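Local coordinates for glycosyl hydrolase family 88 (Pedobacter heparinus, PDB 3WIW), which hydrolyses unsaturated glucuronyl oligosaccharides with specificity for those derived from heparin, using an alpha6/alpha6-barrel glycosidase fold, at residues 113-118 against 176-181; 157-162 against 199-204; 172-177 against 216-221. One frame throughout, in Å; residues are numbered along the deposited sequence. Where two conformers were deposited one is given.

Interaction 1: residues 113-118 against 176-181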
loop_
_atom_site.group_PDB
_atom_site.type_symbol
_atom_site.label_atom_id
_atom_site.label_comp_id
_atom_site.label_asym_id
_atom_site.label_seq_id
_atom_site.Cartn_x
_atom_site.Cartn_y
_atom_site.Cartn_z
ATOM N N ASP A 113 6.043 17.771 5.732
ATOM C CA ASP A 113 5.466 18.252 4.466
ATOM C C ASP A 113 4.646 17.247 3.664
ATOM O O ASP A 113 4.288 17.519 2.512
ATOM C CB ASP A 113 6.547 18.867 3.577
ATOM C CG ASP A 113 7.576 17.846 3.074
ATOM O OD1 ASP A 113 7.537 16.654 3.464
ATOM O OD2 ASP A 113 8.448 18.257 2.268
ATOM N N THR A 114 4.318 16.104 4.258
ATOM C CA THR A 114 3.643 15.062 3.484
ATOM C C THR A 114 2.740 14.116 4.285
ATOM O O THR A 114 3.028 13.768 5.446
ATOM C CB THR A 114 4.675 14.205 2.711
ATOM O OG1 THR A 114 3.988 13.240 1.894
ATOM C CG2 THR A 114 5.650 13.479 3.659
ATOM N N HIS A 115 1.657 13.680 3.654
ATOM C CA HIS A 115 0.817 12.647 4.252
ATOM C C HIS A 115 1.480 11.278 4.289
ATOM O O HIS A 115 1.000 10.396 5.006
ATOM C CB HIS A 115 -0.502 12.512 3.488
ATOM C CG HIS A 115 -0.365 11.928 2.117
ATOM N ND1 HIS A 115 -1.157 10.892 1.681
ATOM C CD2 HIS A 115 0.446 12.254 1.080
ATOM C CE1 HIS A 115 -0.828 10.587 0.435
ATOM N NE2 HIS A 115 0.127 11.414 0.035
ATOM N N ASP A 116 2.597 11.105 3.572
ATOM C CA ASP A 116 3.168 9.766 3.342
ATOM C C ASP A 116 3.941 9.196 4.537
ATOM O O ASP A 116 4.594 8.155 4.421
ATOM C CB ASP A 116 4.028 9.739 2.069
ATOM C CG ASP A 116 3.199 9.749 0.810
ATOM O OD1 ASP A 116 2.108 9.142 0.819
ATOM O OD2 ASP A 116 3.647 10.365 -0.191
ATOM N N LEU A 117 3.826 9.828 5.702
ATOM C CA LEU A 117 4.432 9.306 6.923
ATOM C C LEU A 117 3.915 7.911 7.284
ATOM O O LEU A 117 4.615 7.140 7.936
ATOM C CB LEU A 117 4.170 10.244 8.091
ATOM C CG LEU A 117 4.784 11.632 7.893
ATOM C CD1 LEU A 117 4.364 12.537 9.055
ATOM C CD2 LEU A 117 6.317 11.562 7.765
ATOM N N GLY A 118 2.692 7.568 6.881
ATOM C CA GLY A 118 2.209 6.218 7.097
ATOM C C GLY A 118 3.018 5.196 6.288
ATOM O O GLY A 118 3.539 4.199 6.834
ATOM N N LEU A 176 -5.727 7.573 1.968
ATOM C CA LEU A 176 -6.439 6.592 2.809
ATOM C C LEU A 176 -5.470 5.632 3.502
ATOM O O LEU A 176 -5.707 5.203 4.637
ATOM C CB LEU A 176 -7.481 5.795 2.017
ATOM C CG LEU A 176 -8.696 6.606 1.557
ATOM C CD1 LEU A 176 -9.395 5.822 0.448
ATOM C CD2 LEU A 176 -9.652 6.893 2.720
ATOM N N MET A 177 -4.405 5.241 2.805
ATOM C CA MET A 177 -3.488 4.237 3.351
ATOM C C MET A 177 -2.767 4.780 4.566
ATOM O O MET A 177 -2.467 4.029 5.497
ATOM C CB MET A 177 -2.483 3.814 2.281
ATOM C CG MET A 177 -3.143 3.198 1.048
ATOM S SD MET A 177 -3.959 1.626 1.380
ATOM C CE MET A 177 -2.510 0.623 1.756
ATOM N N ASN A 178 -2.471 6.081 4.538
ATOM C CA ASN A 178 -1.764 6.750 5.622
ATOM C C ASN A 178 -2.606 6.921 6.886
ATOM O O ASN A 178 -2.083 7.262 7.926
ATOM C CB ASN A 178 -1.207 8.065 5.091
ATOM C CG ASN A 178 -0.054 7.840 4.155
ATOM O OD1 ASN A 178 0.929 7.202 4.526
ATOM N ND2 ASN A 178 -0.161 8.341 2.921
ATOM N N LEU A 179 -3.914 6.684 6.799
ATOM C CA LEU A 179 -4.780 6.729 7.979
ATOM C C LEU A 179 -4.482 5.625 8.987
ATOM O O LEU A 179 -4.703 5.819 10.183
ATOM C CB LEU A 179 -6.251 6.680 7.581
ATOM C CG LEU A 179 -6.703 7.758 6.601
ATOM C CD1 LEU A 179 -8.200 7.619 6.384
ATOM C CD2 LEU A 179 -6.297 9.161 7.053
ATOM N N GLU A 180 -3.959 4.487 8.516
ATOM C CA GLU A 180 -3.745 3.342 9.405
ATOM C C GLU A 180 -2.827 3.758 10.571
ATOM O O GLU A 180 -3.068 3.428 11.742
ATOM C CB GLU A 180 -3.159 2.155 8.635
ATOM C CG GLU A 180 -3.174 0.904 9.514
ATOM C CD GLU A 180 -2.637 -0.327 8.840
ATOM O OE1 GLU A 180 -2.381 -1.327 9.542
ATOM O OE2 GLU A 180 -2.534 -0.329 7.607
ATOM N N TYR A 181 -1.772 4.488 10.223
ATOM C CA TYR A 181 -0.832 5.037 11.190
ATOM C C TYR A 181 -1.554 5.834 12.277
ATOM O O TYR A 181 -1.300 5.630 13.481
ATOM C CB TYR A 181 0.143 5.926 10.443
ATOM C CG TYR A 181 1.347 6.445 11.233
ATOM C CD1 TYR A 181 1.683 5.996 12.521
ATOM C CD2 TYR A 181 2.179 7.401 10.629
ATOM C CE1 TYR A 181 2.829 6.509 13.167
ATOM C CE2 TYR A 181 3.298 7.895 11.237
ATOM C CZ TYR A 181 3.626 7.461 12.504
ATOM O OH TYR A 181 4.763 7.973 13.074
#
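In the active site of this alpha6/alpha6-barrel, D116, the predicted nucleophile, is tied to N178 on the neighbouring helix 175-188. D116 holds the N-cap position of helix 117-132 but makes no capping bond with its side chain, which instead turns to the pocket and to N178. N178 ND2 donates to D116 OD1 at 3.2 Å with an angle of 148° at the hydrogen. The donor reaches the anti side of the carboxylate, tilted out of its plane, while amide and carboxylate are turned 53° against each other. OD1 is gripped a second time by a hydroxyl of the buffer molecule EPE, bound where substrate is predicted to sit. N178 is thus placed to orient the carboxylate as a second-shell residue from the protein side. Its own rotation is fixed from the other end, because N178 OD1 accepts the backbone N-H of F119 in the first turn of helix 117-132. The imidazole of H115 stands nearly perpendicular to the N178 amide, with ND1 3.0 Å from N178 ND2. D116 OD1 meanwhile lies above one face of that imidazole, displaced toward its rim. Before the helix, an ST turn fixes the approach of the chain: D116 N donates to T114 OG1 at 3.1 Å. G118 lets the helices come close, its CA being 4.3 Å from that of N178, where a beta carbon would run into N178 OD1. Further along helix 175-188, Y181 has its CG anti to the backbone N (chi1 -171°), which carries the ring alongside helix 117-132, and its OH bonds to L141 O on helix 138-150. The Y181 ring rests against the start of helix 117-132 through CD2, 3.7 Å from G118 CA, and through CE2, 4.0 Å from L117 CB.

Interaction 2: residues 157-162 against 199-204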
loop_
_atom_site.group_PDB
_atom_site.type_symbol
_atom_site.label_atom_id
_atom_site.label_comp_id
_atom_site.label_asym_id
_atom_site.label_seq_id
_atom_site.Cartn_x
_atom_site.Cartn_y
_atom_site.Cartn_z
ATOM N N GLY A 157 -12.038 18.690 6.857
ATOM C CA GLY A 157 -12.304 17.323 7.265
ATOM C C GLY A 157 -11.358 16.312 6.618
ATOM O O GLY A 157 -11.736 15.157 6.417
ATOM N N ALA A 158 -10.127 16.721 6.292
ATOM C CA ALA A 158 -9.166 15.800 5.657
ATOM C C ALA A 158 -7.735 16.251 5.910
ATOM O O ALA A 158 -7.478 17.421 6.213
ATOM C CB ALA A 158 -9.415 15.695 4.145
ATOM N N ILE A 159 -6.813 15.297 5.810
ATOM C CA ILE A 159 -5.386 15.543 5.764
ATOM C C ILE A 159 -5.009 16.082 4.390
ATOM O O ILE A 159 -5.429 15.543 3.357
ATOM C CB ILE A 159 -4.621 14.232 6.011
ATOM C CG1 ILE A 159 -4.878 13.741 7.450
ATOM C CG2 ILE A 159 -3.120 14.412 5.714
ATOM C CD1 ILE A 159 -4.351 12.360 7.717
ATOM N N ARG A 160 -4.254 17.182 4.376
ATOM C CA ARG A 160 -3.669 17.702 3.146
ATOM C C ARG A 160 -2.574 16.750 2.671
ATOM O O ARG A 160 -1.609 16.498 3.396
ATOM C CB ARG A 160 -3.066 19.080 3.401
ATOM C CG ARG A 160 -2.649 19.747 2.108
ATOM C CD ARG A 160 -2.101 21.106 2.360
ATOM N NE ARG A 160 -1.605 21.695 1.127
ATOM C CZ ARG A 160 -1.341 22.985 0.970
ATOM N NH1 ARG A 160 -1.557 23.839 1.968
ATOM N NH2 ARG A 160 -0.863 23.413 -0.193
ATOM N N SER A 161 -2.678 16.224 1.455
ATOM C CA SER A 161 -1.696 15.228 1.018
ATOM C C SER A 161 -0.323 15.841 0.767
ATOM O O SER A 161 0.697 15.301 1.236
ATOM C CB SER A 161 -2.189 14.497 -0.228
ATOM O OG SER A 161 -3.367 13.792 0.072
ATOM N N TRP A 162 -0.273 16.969 0.074
ATOM C CA TRP A 162 1.021 17.590 -0.179
ATOM C C TRP A 162 0.926 19.083 -0.290
ATOM O O TRP A 162 -0.166 19.646 -0.392
ATOM C CB TRP A 162 1.691 17.008 -1.414
ATOM C CG TRP A 162 0.949 17.275 -2.697
ATOM C CD1 TRP A 162 0.610 18.496 -3.221
ATOM C CD2 TRP A 162 0.508 16.297 -3.649
ATOM N NE1 TRP A 162 -0.038 18.330 -4.420
ATOM C CE2 TRP A 162 -0.115 16.991 -4.705
ATOM C CE3 TRP A 162 0.567 14.900 -3.700
ATOM C CZ2 TRP A 162 -0.665 16.334 -5.810
ATOM C CZ3 TRP A 162 0.023 14.248 -4.793
ATOM C CH2 TRP A 162 -0.591 14.965 -5.834
ATOM N N LYS A 199 -10.594 9.016 11.059
ATOM C CA LYS A 199 -11.924 8.546 10.706
ATOM C C LYS A 199 -12.659 9.614 9.891
ATOM O O LYS A 199 -13.292 9.314 8.878
ATOM C CB LYS A 199 -12.726 8.183 11.956
ATOM C CG LYS A 199 -14.079 7.603 11.574
ATOM C CD LYS A 199 -14.880 7.098 12.766
ATOM C CE LYS A 199 -16.110 6.362 12.235
ATOM N NZ LYS A 199 -16.965 5.878 13.343
ATOM N N THR A 200 -12.531 10.870 10.296
ATOM C CA THR A 200 -13.134 11.977 9.533
ATOM C C THR A 200 -12.597 12.038 8.095
ATOM O O THR A 200 -13.366 12.199 7.145
ATOM C CB THR A 200 -12.921 13.318 10.236
ATOM O OG1 THR A 200 -13.568 13.268 11.510
ATOM C CG2 THR A 200 -13.524 14.467 9.414
ATOM N N HIS A 201 -11.288 11.885 7.931
ATOM C CA HIS A 201 -10.704 11.854 6.591
ATOM C C HIS A 201 -11.363 10.763 5.735
ATOM O O HIS A 201 -11.713 10.992 4.568
ATOM C CB HIS A 201 -9.189 11.637 6.680
ATOM C CG HIS A 201 -8.504 11.664 5.357
ATOM N ND1 HIS A 201 -7.634 12.680 4.998
ATOM C CD2 HIS A 201 -8.575 10.833 4.286
ATOM C CE1 HIS A 201 -7.200 12.467 3.775
ATOM N NE2 HIS A 201 -7.745 11.344 3.320
ATOM N N ALA A 202 -11.529 9.571 6.302
ATOM C CA ALA A 202 -12.149 8.465 5.579
ATOM C C ALA A 202 -13.595 8.799 5.197
ATOM O O ALA A 202 -14.039 8.444 4.088
ATOM C CB ALA A 202 -12.084 7.176 6.405
ATOM N N VAL A 203 -14.340 9.431 6.091
ATOM C CA VAL A 203 -15.721 9.816 5.786
ATOM C C VAL A 203 -15.782 10.879 4.681
ATOM O O VAL A 203 -16.535 10.736 3.705
ATOM C CB VAL A 203 -16.471 10.277 7.061
ATOM C CG1 VAL A 203 -17.842 10.817 6.698
ATOM C CG2 VAL A 203 -16.606 9.107 8.043
ATOM N N THR A 204 -14.962 11.922 4.798
ATOM C CA THR A 204 -14.921 12.977 3.789
ATOM C C THR A 204 -14.553 12.383 2.406
ATOM O O THR A 204 -15.165 12.705 1.386
ATOM C CB THR A 204 -13.869 14.007 4.206
ATOM O OG1 THR A 204 -14.217 14.527 5.499
ATOM C CG2 THR A 204 -13.755 15.148 3.191
#
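The short strand 158-159 runs past the flank of helix 192-208, with the CA atoms of A158 and H201 4.3 Å apart. Strand 158-159 pairs with strand 152-153 in a small antiparallel hairpin, and G157 and A158 form a G1 beta bulge opposite N153. G157 has a positive phi of 79°, a conformation that suits glycine, and a beta carbon there would also strike T204 OG1. Its carbonyl O faces the helix: T204 OG1 lies 2.7 Å from G157 O and 3.0 Å from T200 O, so one hydroxyl proton has two acceptors within reach. H201 CA also comes to 3.5 Å from G157 O in a CA-H...O contact, and T200 CG2 touches the same glycine. The main side-chain link is H201, whose CG is anti to the backbone N (chi1 -177°), which carries the ring out from the helix with its ND1 edge toward the strand. There ND1 accepts the backbone N-H of I159 at 2.9 Å, in the plane of the ring and fairly straight at 159°. The side chain of L179, from helix 175-188, packs on the same imidazole. A leucine in place of H201 would probably leave the buried I159 N-H without its acceptor and weaken the tie between hairpin and helix. On the strand side, A158 CB reaches to 3.6 Å from H201 ND1.

Interaction 3: residues 172-177 against 216-221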
loop_
_atom_site.group_PDB
_atom_site.type_symbol
_atom_site.label_atom_id
_atom_site.label_comp_id
_atom_site.label_asym_id
_atom_site.label_seq_id
_atom_site.Cartn_x
_atom_site.Cartn_y
_atom_site.Cartn_z
ATOM N N ILE A 172 -5.249 13.157 -2.097
ATOM C CA ILE A 172 -5.209 12.049 -3.045
ATOM C C ILE A 172 -5.793 10.780 -2.433
ATOM O O ILE A 172 -5.799 10.625 -1.211
ATOM C CB ILE A 172 -3.779 11.812 -3.606
ATOM C CG1 ILE A 172 -2.784 11.251 -2.564
ATOM C CG2 ILE A 172 -3.255 13.109 -4.206
ATOM C CD1 ILE A 172 -1.348 11.114 -3.125
ATOM N N ILE A 173 -6.284 9.879 -3.276
ATOM C CA ILE A 173 -6.889 8.646 -2.804
ATOM C C ILE A 173 -5.876 7.831 -1.962
ATOM O O ILE A 173 -6.264 7.150 -0.986
ATOM C CB ILE A 173 -7.476 7.835 -3.997
ATOM C CG1 ILE A 173 -8.405 6.732 -3.502
ATOM C CG2 ILE A 173 -6.362 7.220 -4.877
ATOM C CD1 ILE A 173 -9.754 7.235 -2.952
ATOM N N ASP A 174 -4.591 7.898 -2.337
ATOM C CA ASP A 174 -3.529 7.158 -1.636
ATOM C C ASP A 174 -3.484 7.525 -0.138
ATOM O O ASP A 174 -3.009 6.737 0.686
ATOM C CB ASP A 174 -2.137 7.432 -2.225
ATOM C CG ASP A 174 -2.110 7.633 -3.750
ATOM O OD1 ASP A 174 -2.980 8.321 -4.334
ATOM O OD2 ASP A 174 -1.118 7.172 -4.349
ATOM N N ASN A 175 -3.950 8.727 0.205
ATOM C CA ASN A 175 -3.923 9.234 1.583
ATOM C C ASN A 175 -4.751 8.316 2.506
ATOM O O ASN A 175 -4.484 8.278 3.714
ATOM C CB ASN A 175 -4.422 10.691 1.588
ATOM C CG ASN A 175 -3.944 11.551 2.778
ATOM O OD1 ASN A 175 -3.668 12.751 2.578
ATOM N ND2 ASN A 175 -3.871 10.984 3.989
ATOM N N LEU A 176 -5.727 7.573 1.968
ATOM C CA LEU A 176 -6.439 6.592 2.809
ATOM C C LEU A 176 -5.470 5.632 3.502
ATOM O O LEU A 176 -5.707 5.203 4.637
ATOM C CB LEU A 176 -7.481 5.795 2.017
ATOM C CG LEU A 176 -8.696 6.606 1.557
ATOM C CD1 LEU A 176 -9.395 5.822 0.448
ATOM C CD2 LEU A 176 -9.652 6.893 2.720
ATOM N N MET A 177 -4.405 5.241 2.805
ATOM C CA MET A 177 -3.488 4.237 3.351
ATOM C C MET A 177 -2.767 4.780 4.566
ATOM O O MET A 177 -2.467 4.029 5.497
ATOM C CB MET A 177 -2.483 3.814 2.281
ATOM C CG MET A 177 -3.143 3.198 1.048
ATOM S SD MET A 177 -3.959 1.626 1.380
ATOM C CE MET A 177 -2.510 0.623 1.756
ATOM N N SER A 216 -13.043 5.632 -8.209
ATOM C CA SER A 216 -12.522 6.797 -7.521
ATOM C C SER A 216 -11.744 7.726 -8.459
ATOM O O SER A 216 -11.079 7.261 -9.402
ATOM C CB SER A 216 -11.633 6.396 -6.323
ATOM O OG SER A 216 -10.615 5.475 -6.711
ATOM N N TYR A 217 -11.805 9.031 -8.153
ATOM C CA TYR A 217 -10.862 10.027 -8.656
ATOM C C TYR A 217 -9.499 9.831 -8.006
ATOM O O TYR A 217 -9.371 9.181 -6.950
ATOM C CB TYR A 217 -11.331 11.441 -8.263
ATOM C CG TYR A 217 -12.596 11.885 -8.959
ATOM C CD1 TYR A 217 -12.550 12.382 -10.261
ATOM C CD2 TYR A 217 -13.837 11.804 -8.331
ATOM C CE1 TYR A 217 -13.686 12.778 -10.911
ATOM C CE2 TYR A 217 -14.988 12.202 -8.969
ATOM C CZ TYR A 217 -14.908 12.690 -10.262
ATOM O OH TYR A 217 -16.023 13.093 -10.925
ATOM N N HIS A 218 -8.474 10.449 -8.580
ATOM C CA HIS A 218 -7.185 10.453 -7.904
ATOM C C HIS A 218 -7.117 11.608 -6.895
ATOM O O HIS A 218 -6.869 11.377 -5.707
ATOM C CB HIS A 218 -6.025 10.495 -8.910
ATOM C CG HIS A 218 -4.707 10.143 -8.296
ATOM N ND1 HIS A 218 -3.554 9.972 -9.030
ATOM C CD2 HIS A 218 -4.365 9.941 -6.998
ATOM C CE1 HIS A 218 -2.560 9.668 -8.216
ATOM N NE2 HIS A 218 -3.028 9.648 -6.978
ATOM N N VAL A 219 -7.329 12.843 -7.364
ATOM C CA VAL A 219 -7.168 14.045 -6.556
ATOM C C VAL A 219 -8.480 14.784 -6.417
ATOM O O VAL A 219 -9.157 15.073 -7.406
ATOM C CB VAL A 219 -6.168 15.016 -7.217
ATOM C CG1 VAL A 219 -5.873 16.229 -6.326
ATOM C CG2 VAL A 219 -4.897 14.303 -7.500
ATOM N N ILE A 220 -8.836 15.096 -5.183
ATOM C CA ILE A 220 -9.857 16.104 -4.914
ATOM C C ILE A 220 -9.154 17.311 -4.303
ATOM O O ILE A 220 -8.375 17.177 -3.349
ATOM C CB ILE A 220 -10.931 15.567 -3.939
ATOM C CG1 ILE A 220 -11.587 14.293 -4.514
ATOM C CG2 ILE A 220 -11.987 16.637 -3.634
ATOM C CD1 ILE A 220 -12.382 14.511 -5.788
ATOM N N SER A 221 -9.421 18.485 -4.866
ATOM C CA SER A 221 -8.910 19.734 -4.320
ATOM C C SER A 221 -10.018 20.455 -3.577
ATOM O O SER A 221 -11.132 20.610 -4.095
ATOM C CB SER A 221 -8.360 20.641 -5.413
ATOM O OG SER A 221 -7.771 21.778 -4.814
HETATM O O HOH W 1 -0.307 9.036 -6.264
#
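I172 ends strand 170-172 and faces V219 as an antiparallel non-hydrogen-bonded pair, the CA atoms 4.5 Å apart. Their side chains lie on one face of the sheet, where the two CG2 methyls meet at 3.9 Å, and I172 CA makes a CA-H...O contact with H218 O. One residue on, I173 N donates to H218 O at 2.9 Å, approaching in the carbonyl plane; the same oxygen also accepts from H209 NE2. I173 sets off toward 216-221. Its CD1 reaches S216 CB at 3.9 Å, while its CG2 lies beside CD2 of the H218 ring. These contacts attach the end of a three-stranded antiparallel sheet, with strands 170-172, 219-222 and 229-233 in that order, to a helix of the alpha6/alpha6-barrel, since a type I turn from I172 to N175 leads straight into helix 175-188. Within that turn sits D174, the predicted proton donor. With CG beside the backbone N (chi1 -35°), its carboxylate is brought to H218, and the carboxylate and imidazole planes are only 19° apart. H218 NE2 donates to D174 OD1 at 3.0 Å, meeting the syn lone pair at a bent angle of 131°. The single NE2-H is shared, a weak bond to a water joining the bent one to OD1; that water donates to D174 OD2 at 2.8 Å. OD2 also takes a weak hydrogen bond from W250 NE1, so both carboxylate oxygens are held. H218 in turn is steadied as a second-shell residue: the indole of W244 stacks on its ring and ND1 is hydrogen-bonded to the backbone N of Q236. With CG anti to the backbone N, its imidazole extends from the loop just before strand 219-222 so that NE2 lies at the carboxylate.

Overall arrangement
Interactions 1 and 3 meet on helix 175-188, sharing L176 and M177 with centres about 12 Å apart; the centre of interaction 2 lies about 10 Å from that of interaction 1 and about 9 Å from that of interaction 3. Along the chain the first segments come in the order 113-118, 157-162 and 172-177, followed by 176-181, 199-204 and 216-221, so interaction 2 alternates with each of the others. S161 joins all three: its O probably accepts from H115 N, and its OG probably bonds to I172 N. L179 of helix 175-188 packs on I159 and H201. The contacts around the two predicted catalytic aspartates form one connected, largely buried framework.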